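Local coordinates for protein maleylpyruvate isomerase (PDB 2V6K) that catalyses the glutathione-dependent isomerisation of maleylpyruvate to fumarylpyruvate in bacterial naphthalene degradation, at residues A[128-132]-A[178-182]; A[140-144]-A[183-189]; A[169-173]-A[189-193]. One frame throughout, in Å; residues are numbered along the deposited sequence.

How the contacts relate
Helix 125-149 supplies the first segment of contact 1 near its start and that of contact 2 further along. The chain then turns into helix 164-178, which carries 169-173, and leaves it through 178-182, where contact 1 closes its loop back to 128-132. The next residues, 183-189, close contact 2 on 140-144, and helix 187-196 closes contact 3 on 169-173. All three pairs cross along the chain, so none encloses another. Contacts 2 and 3 share Ile-189 and have centres about 9 Å apart; the centre of contact 1 is about 15 Å from that of contact 2. Together they tie three helices of the glutathione S-transferase C-terminal domain, and the loop joining two of them, into one bundle.

Contact 1 (A[128-132]-A[178-182]); sequences INAWC and RFQVD. With TGG (gamma-glutamyl-S-(1,2-dicarboxyethyl)cysteinylglycine), chain C.
With SG of Cys-132 turned opposite the carbonyl carbon and CG of Phe-179 set the same way (both chi1 -68°), the thiol comes down onto a face of the phenyl ring in a sulfur-aromatic contact. The sulfur sits over the middle of the ring: Cys-132 SG lies 3.5 Å from the Phe-179 centroid, 5° off the normal. Cys-132 CB adds a CH-pi contact nearer the ring root, 3.6 Å from Phe-179 CG. On the opposite face the CD methylene of Arg-178 lies toward the rim, so in this conformer the ring lies between thiol and arginine stem. Its edge is met in the ring plane by Asn-129 OD1, 3.3 Å from Phe-179 CD1, the amide nearly perpendicular to the ring, while Ile-128 CG2 packs obliquely near CE1.

Water carries the clear polar links between the segments. One water donates to both Asn-129 O and Phe-179 O. The Asn-129 amide nitrogen gives to two others: one, 3.0 Å from ND2, passes the link on to Gln-180 OE1 in the conformer described, and the second, 2.8 Å from ND2, passes it to Arg-178 O. These bridges should restrain rotation of the amide.

The extended Arg-178 chain carries its guanidinium to the substrate analogue, where, in the conformer described, Arg-178 NH1 donates to OJ2 of the ligand at 3.2 Å in a nearly straight bond (170°), the carboxylate lying at the edge of the group. Ser-67 and His-106, among others, hold the same ligand. Gln-180, with positive phi, is the C-prime residue of the Schellman motif ending helix 164-178, a helix end that rests on helix 125-149 and delivers an arginine to the active site of a zeta-class glutathione S-transferase.

Contact 2 (A[140-144]-A[183-189]); sequences FDAYE and LTPYPLI
A carboxylate bonded to backbone amides at the first turn of a helix, beside an aromatic cluster, joins the C-terminal half of helix 125-149 to the turn that leads into helix 187-196, within the all-helical C-terminal domain of the glutathione S-transferase fold. Both oxygens of Glu-144 are used. OE2 accepts from Leu-188 N at 2.8 Å and OE1 from Ile-189 N at 2.9 Å, both bonds fairly straight and each through its syn lone pair. The chain leaves CA with CG opposite the backbone N (chi1 -178°) and bends at chi2, which brings the carboxylate to the amides of the first helical turn; the helix end would be expected to favour its negative charge.

Tyr-186, at the N-cap position and closing a type I turn from Leu-183, stands between two residues. Phe-140 CB lies over the centre of one face, 3.6 Å from the centroid, and Pro-185 CB covers the other. The Phe-140 ring turns an edge toward that first face, an edge-to-face pair with planes at 78°. At the far end Tyr-186 OH donates to Asp-141 OD1 at 2.9 Å, reaching that oxygen from above the carboxylate plane. Ile-189 CD1 sits over a face of Phe-140, 3.7 Å from Phe-140 CG, and Leu-183 CD2 meets the edge of the same ring.

Tyr-143 CD2 touches Ile-189 CG1, while the tyrosine hydroxyl bonds to Ser-157 OG. Helix 164-178 flanks the cluster through Gln-172 on Phe-140 and Leu-169 on Tyr-143, and helix 88-104 meets Tyr-143 through Leu-97 and Val-101.

Contact 3 (A[169-173]-A[189-193]); sequences LVPQV and IRAVD
OD1 of Asp-193 takes a hydrogen bond of 2.7 Å from a water, and the same water donates to Val-170 O at 2.8 Å, bridging the two helices where their backbones are nearest (CA atoms of Val-170 and Asp-193). The other oxygen, OD2, forms a salt bridge with Arg-177, two turns beyond Val-170 on helix 164-178, so each oxygen of the carboxylate has a partner. CG stands opposite the backbone N (chi1 -179°), which carries the carboxylate across to the valines: Val-170 CG2 lies 3.7 Å from Asp-193 OD1, and Val-173 CG1 is 3.9 Å from Asp-193 CG.

This is packing of helices 164-178 and 187-196 in the all-helical C-terminal domain of the glutathione S-transferase fold. The local axes approach to 10.0 Å and cross at -110°, steeply enough to confine the contact to a few side chains. Pro-171, where the first helix is kinked, faces the other way, onto His-15, Arg-16 and Ile-19 of helix 12-24 in the thioredoxin-like domain.

Beneath the carboxylate the packing is apolar. CG2 of Ile-189 touches two residues, lying 3.7 Å from Val-173 CG2 and 4.0 Å from Leu-169 CD1. The Leu-169 and Val-192 side chains cross at about a right angle, with Leu-169 CD2 3.8 Å from Val-192 CG1. Val-192 also packs on Arg-153 and Ser-157.

Contact 1 (A[128-132]-A[178-182])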
# COMPACT_ATOMS: atom_id res chain seq x y z
N ILE A 128 21.77 -7.23 -1.11
CA ILE A 128 20.48 -6.94 -1.75
C ILE A 128 19.54 -8.13 -1.59
O ILE A 128 18.40 -7.97 -1.18
CB ILE A 128 20.65 -6.55 -3.24
CG1 ILE A 128 21.39 -5.21 -3.39
CG2 ILE A 128 19.30 -6.54 -3.97
CD1 ILE A 128 20.70 -4.01 -2.74
N ASN A 129 20.03 -9.34 -1.87
CA ASN A 129 19.19 -10.52 -1.72
C ASN A 129 18.74 -10.74 -0.27
O ASN A 129 17.60 -11.12 -0.04
CB ASN A 129 19.88 -11.77 -2.27
CG ASN A 129 19.85 -11.83 -3.79
OD1 ASN A 129 19.43 -10.89 -4.46
ND2 ASN A 129 20.31 -12.95 -4.34
N ALA A 130 19.63 -10.47 0.69
CA ALA A 130 19.29 -10.64 2.10
C ALA A 130 18.22 -9.65 2.54
O ALA A 130 17.31 -9.99 3.29
CB ALA A 130 20.54 -10.52 2.97
N TRP A 131 18.33 -8.41 2.05
CA TRP A 131 17.31 -7.39 2.29
C TRP A 131 15.97 -7.85 1.75
O TRP A 131 14.98 -7.90 2.48
CB TRP A 131 17.75 -6.09 1.61
CG TRP A 131 16.73 -4.99 1.46
CD1 TRP A 131 15.81 -4.84 0.45
CD2 TRP A 131 16.57 -3.84 2.31
NE1 TRP A 131 15.08 -3.68 0.64
CE2 TRP A 131 15.54 -3.04 1.76
CE3 TRP A 131 17.21 -3.41 3.48
CZ2 TRP A 131 15.13 -1.85 2.35
CZ3 TRP A 131 16.81 -2.22 4.06
CH2 TRP A 131 15.78 -1.45 3.50
N CYS A 132 15.94 -8.21 0.47
CA CYS A 132 14.68 -8.58 -0.16
C CYS A 132 14.03 -9.76 0.53
O CYS A 132 12.81 -9.76 0.75
CB CYS A 132 14.87 -8.86 -1.65
SG CYS A 132 15.30 -7.38 -2.59
N ARG A 178 13.10 -14.61 -7.90
CA ARG A 178 14.19 -13.78 -8.42
C ARG A 178 15.27 -13.53 -7.36
O ARG A 178 16.47 -13.57 -7.66
CB ARG A 178 13.62 -12.45 -8.93
CG ARG A 178 14.65 -11.44 -9.39
CD ARG A 178 14.02 -10.07 -9.56
NE ARG A 178 15.00 -9.09 -10.01
CZ ARG A 178 14.77 -7.78 -10.15
NH1 ARG A 178 13.57 -7.27 -9.87
NH2 ARG A 178 15.74 -6.98 -10.57
N PHE A 179 14.84 -13.27 -6.14
CA PHE A 179 15.77 -12.97 -5.05
C PHE A 179 16.21 -14.19 -4.24
O PHE A 179 16.79 -14.04 -3.16
CB PHE A 179 15.23 -11.84 -4.16
CG PHE A 179 15.18 -10.52 -4.86
CD1 PHE A 179 16.36 -9.88 -5.25
CD2 PHE A 179 13.96 -9.90 -5.14
CE1 PHE A 179 16.34 -8.66 -5.90
CE2 PHE A 179 13.93 -8.66 -5.79
CZ PHE A 179 15.12 -8.04 -6.17
N GLN A 180 15.91 -15.37 -4.77
CA GLN A 180 16.33 -16.66 -4.21
C GLN A 180 15.87 -16.85 -2.76
O GLN A 180 16.60 -17.35 -1.91
CB GLN A 180 17.85 -16.85 -4.36
CG GLN A 180 18.29 -17.01 -5.81
CD GLN A 180 19.80 -17.11 -5.95
OE1 GLN A 180 20.54 -16.24 -5.50
NE2 GLN A 180 20.26 -18.18 -6.59
N VAL A 181 14.63 -16.46 -2.51
CA VAL A 181 14.02 -16.66 -1.21
C VAL A 181 13.54 -18.10 -1.10
O VAL A 181 12.89 -18.61 -2.01
CB VAL A 181 12.81 -15.71 -1.02
CG1 VAL A 181 12.18 -15.89 0.36
CG2 VAL A 181 13.24 -14.26 -1.24
N ASP A 182 13.87 -18.75 0.02
CA ASP A 182 13.38 -20.09 0.30
C ASP A 182 11.88 -20.05 0.52
O ASP A 182 11.40 -19.42 1.47
CB ASP A 182 14.09 -20.67 1.53
CG ASP A 182 13.70 -22.11 1.82
OD1 ASP A 182 13.06 -22.75 0.95
OD2 ASP A 182 14.05 -22.60 2.91
OC1 TGG C . 1.28 -0.06 -7.09
CO1 TGG C . 1.66 1.01 -7.60
OT1 TGG C . 1.34 1.39 -8.74
CA1 TGG C . 2.56 1.89 -6.77
NN1 TGG C . 2.16 1.83 -5.37
CB1 TGG C . 4.01 1.44 -6.87
CG1 TGG C . 4.54 1.60 -8.29
CD1 TGG C . 6.05 1.45 -8.42
OE1 TGG C . 6.71 0.94 -7.29
NN2 TGG C . 6.37 0.71 -9.60
CA2 TGG C . 7.66 0.10 -9.82
CO2 TGG C . 8.50 1.25 -10.35
OC2 TGG C . 8.11 1.70 -11.63
NN3 TGG C . 9.91 1.10 -10.19
CA3 TGG C . 10.82 2.01 -10.86
CO3 TGG C . 11.87 2.47 -9.90
OC3 TGG C . 11.85 2.05 -8.72
OT3 TGG C . 12.74 3.26 -10.35
CB2 TGG C . 7.34 -1.05 -10.74
SG2 TGG C . 8.71 -1.86 -11.48
CD2 TGG C . 9.63 -2.74 -10.26
CE2 TGG C . 8.86 -3.96 -9.82
OE2 TGG C . 9.23 -5.11 -10.17
OF2 TGG C . 7.84 -3.81 -9.11
CF2 TGG C . 10.95 -3.08 -10.95
CH2 TGG C . 11.99 -3.68 -10.04
OI2 TGG C . 11.85 -3.59 -8.81
OJ2 TGG C . 12.96 -4.26 -10.58
O HOH W 1 16.73 -13.71 -0.50
O HOH W 2 20.89 -15.41 -2.72
O HOH W 3 19.23 -12.97 -6.97

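Contact 2 (A[140-144]-A[183-189])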
# COMPACT_ATOMS: atom_id res chain seq x y z
N PHE A 140 5.29 -12.96 3.88
CA PHE A 140 4.78 -14.30 3.59
C PHE A 140 4.48 -15.09 4.87
O PHE A 140 3.54 -15.87 4.88
CB PHE A 140 5.74 -15.07 2.69
CG PHE A 140 5.63 -14.72 1.22
CD1 PHE A 140 4.84 -13.66 0.76
CD2 PHE A 140 6.34 -15.46 0.29
CE1 PHE A 140 4.75 -13.37 -0.60
CE2 PHE A 140 6.26 -15.18 -1.08
CZ PHE A 140 5.47 -14.13 -1.52
N ASP A 141 5.25 -14.89 5.94
CA ASP A 141 4.90 -15.50 7.23
C ASP A 141 3.46 -15.15 7.59
O ASP A 141 2.67 -16.02 7.97
CB ASP A 141 5.82 -15.05 8.36
CG ASP A 141 7.21 -15.67 8.31
OD1 ASP A 141 7.42 -16.67 7.60
OD2 ASP A 141 8.10 -15.14 9.01
N ALA A 142 3.12 -13.87 7.48
CA ALA A 142 1.79 -13.39 7.84
C ALA A 142 0.72 -13.86 6.86
O ALA A 142 -0.34 -14.32 7.28
CB ALA A 142 1.78 -11.87 7.95
N TYR A 143 1.00 -13.74 5.56
CA TYR A 143 0.06 -14.13 4.52
C TYR A 143 -0.26 -15.62 4.65
O TYR A 143 -1.44 -16.02 4.64
CB TYR A 143 0.67 -13.81 3.15
CG TYR A 143 -0.30 -13.71 2.00
CD1 TYR A 143 -0.56 -12.48 1.40
CD2 TYR A 143 -0.93 -14.84 1.48
CE1 TYR A 143 -1.42 -12.37 0.33
CE2 TYR A 143 -1.81 -14.73 0.40
CZ TYR A 143 -2.05 -13.49 -0.16
OH TYR A 143 -2.91 -13.36 -1.23
N GLU A 144 0.78 -16.44 4.79
CA GLU A 144 0.63 -17.89 4.97
C GLU A 144 -0.21 -18.23 6.20
O GLU A 144 -1.08 -19.11 6.14
CB GLU A 144 2.02 -18.53 5.09
CG GLU A 144 2.01 -20.05 5.24
CD GLU A 144 1.85 -20.79 3.93
OE1 GLU A 144 1.82 -20.16 2.85
OE2 GLU A 144 1.75 -22.03 3.99
N LEU A 183 11.14 -20.70 -0.37
CA LEU A 183 9.68 -20.73 -0.29
C LEU A 183 9.14 -21.98 0.39
O LEU A 183 7.93 -22.13 0.54
CB LEU A 183 9.05 -20.55 -1.67
CG LEU A 183 9.31 -19.20 -2.34
CD1 LEU A 183 8.76 -19.19 -3.76
CD2 LEU A 183 8.71 -18.07 -1.52
N THR A 184 10.03 -22.87 0.84
CA THR A 184 9.60 -24.08 1.54
C THR A 184 8.62 -23.79 2.70
O THR A 184 7.65 -24.52 2.86
CB THR A 184 10.79 -24.92 2.03
OG1 THR A 184 11.71 -25.12 0.96
CG2 THR A 184 10.32 -26.30 2.53
N PRO A 185 8.88 -22.75 3.52
CA PRO A 185 7.96 -22.49 4.64
C PRO A 185 6.54 -22.08 4.28
O PRO A 185 5.71 -21.95 5.18
CB PRO A 185 8.65 -21.35 5.39
CG PRO A 185 10.08 -21.45 5.00
CD PRO A 185 10.03 -21.83 3.56
N TYR A 186 6.26 -21.87 3.00
CA TYR A 186 4.97 -21.32 2.57
C TYR A 186 4.23 -22.24 1.60
O TYR A 186 3.97 -21.86 0.46
CB TYR A 186 5.17 -19.92 1.96
CG TYR A 186 6.13 -19.08 2.76
CD1 TYR A 186 5.79 -18.65 4.04
CD2 TYR A 186 7.39 -18.76 2.27
CE1 TYR A 186 6.66 -17.91 4.80
CE2 TYR A 186 8.28 -18.01 3.03
CZ TYR A 186 7.90 -17.60 4.29
OH TYR A 186 8.77 -16.86 5.07
N PRO A 187 3.86 -23.45 2.05
CA PRO A 187 3.20 -24.38 1.14
C PRO A 187 1.84 -23.89 0.65
O PRO A 187 1.45 -24.21 -0.48
CB PRO A 187 3.03 -25.64 1.99
CG PRO A 187 3.03 -25.15 3.40
CD PRO A 187 4.04 -24.04 3.39
N LEU A 188 1.12 -23.13 1.47
CA LEU A 188 -0.21 -22.67 1.06
C LEU A 188 -0.08 -21.62 -0.02
O LEU A 188 -0.80 -21.66 -1.03
CB LEU A 188 -1.03 -22.19 2.26
CG LEU A 188 -1.25 -23.22 3.38
CD1 LEU A 188 -2.04 -22.61 4.53
CD2 LEU A 188 -1.94 -24.50 2.89
N ILE A 189 0.87 -20.70 0.16
CA ILE A 189 1.20 -19.72 -0.87
C ILE A 189 1.66 -20.42 -2.15
O ILE A 189 1.21 -20.07 -3.25
CB ILE A 189 2.26 -18.72 -0.36
CG1 ILE A 189 1.61 -17.72 0.61
CG2 ILE A 189 2.95 -17.99 -1.50
CD1 ILE A 189 2.60 -16.80 1.33

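Contact 3 (A[169-173]-A[189-193])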
# COMPACT_ATOMS: atom_id res chain seq x y z
N LEU A 169 -0.45 -11.49 -4.98
CA LEU A 169 0.41 -12.57 -4.50
C LEU A 169 1.31 -13.15 -5.58
O LEU A 169 2.51 -13.35 -5.36
CB LEU A 169 -0.42 -13.69 -3.84
CG LEU A 169 0.41 -14.85 -3.30
CD1 LEU A 169 1.23 -14.41 -2.09
CD2 LEU A 169 -0.51 -16.02 -2.95
N VAL A 170 0.73 -13.44 -6.74
CA VAL A 170 1.47 -14.13 -7.79
C VAL A 170 2.75 -13.37 -8.22
O VAL A 170 3.83 -13.96 -8.26
CB VAL A 170 0.55 -14.54 -8.97
CG1 VAL A 170 1.34 -14.93 -10.20
CG2 VAL A 170 -0.34 -15.69 -8.52
N PRO A 171 2.65 -12.07 -8.53
CA PRO A 171 3.88 -11.34 -8.85
C PRO A 171 4.88 -11.30 -7.69
O PRO A 171 6.09 -11.31 -7.92
CB PRO A 171 3.39 -9.93 -9.18
CG PRO A 171 1.97 -10.13 -9.60
CD PRO A 171 1.47 -11.20 -8.67
N GLN A 172 4.38 -11.29 -6.46
CA GLN A 172 5.27 -11.28 -5.30
C GLN A 172 6.05 -12.59 -5.16
O GLN A 172 7.22 -12.58 -4.75
CB GLN A 172 4.50 -10.94 -4.03
CG GLN A 172 5.41 -10.64 -2.85
CD GLN A 172 6.33 -9.48 -3.13
OE1 GLN A 172 5.90 -8.32 -3.16
NE2 GLN A 172 7.62 -9.78 -3.33
N VAL A 173 5.41 -13.71 -5.50
CA VAL A 173 6.08 -15.00 -5.48
C VAL A 173 7.16 -15.03 -6.57
O VAL A 173 8.25 -15.56 -6.36
CB VAL A 173 5.08 -16.17 -5.65
CG1 VAL A 173 5.82 -17.49 -5.71
CG2 VAL A 173 4.10 -16.18 -4.50
N ILE A 189 0.87 -20.70 0.16
CA ILE A 189 1.20 -19.72 -0.87
C ILE A 189 1.66 -20.42 -2.15
O ILE A 189 1.21 -20.07 -3.25
CB ILE A 189 2.26 -18.72 -0.36
CG1 ILE A 189 1.61 -17.72 0.61
CG2 ILE A 189 2.95 -17.99 -1.50
CD1 ILE A 189 2.60 -16.80 1.33
N ARG A 190 2.53 -21.42 -2.02
CA ARG A 190 3.01 -22.13 -3.21
C ARG A 190 1.85 -22.81 -3.95
O ARG A 190 1.81 -22.79 -5.18
CB ARG A 190 4.09 -23.15 -2.83
CG ARG A 190 5.45 -22.50 -2.55
CD ARG A 190 6.54 -23.52 -2.32
NE ARG A 190 6.57 -24.08 -0.96
CZ ARG A 190 6.16 -25.29 -0.62
NH1 ARG A 190 5.64 -26.12 -1.52
NH2 ARG A 190 6.25 -25.69 0.65
N ALA A 191 0.90 -23.37 -3.20
CA ALA A 191 -0.26 -24.02 -3.81
C ALA A 191 -1.17 -23.01 -4.51
O ALA A 191 -1.67 -23.29 -5.60
CB ALA A 191 -1.03 -24.84 -2.80
N VAL A 192 -1.37 -21.85 -3.91
CA VAL A 192 -2.17 -20.79 -4.55
C VAL A 192 -1.50 -20.33 -5.84
O VAL A 192 -2.15 -20.20 -6.88
CB VAL A 192 -2.40 -19.59 -3.61
CG1 VAL A 192 -3.03 -18.42 -4.38
CG2 VAL A 192 -3.29 -19.99 -2.44
N ASP A 193 -0.19 -20.10 -5.77
CA ASP A 193 0.57 -19.70 -6.94
C ASP A 193 0.44 -20.73 -8.07
O ASP A 193 0.23 -20.37 -9.23
CB ASP A 193 2.04 -19.48 -6.58
CG ASP A 193 2.86 -19.03 -7.76
OD1 ASP A 193 2.59 -17.95 -8.30
OD2 ASP A 193 3.78 -19.78 -8.15
O HOH W 4 4.42 -16.42 -9.50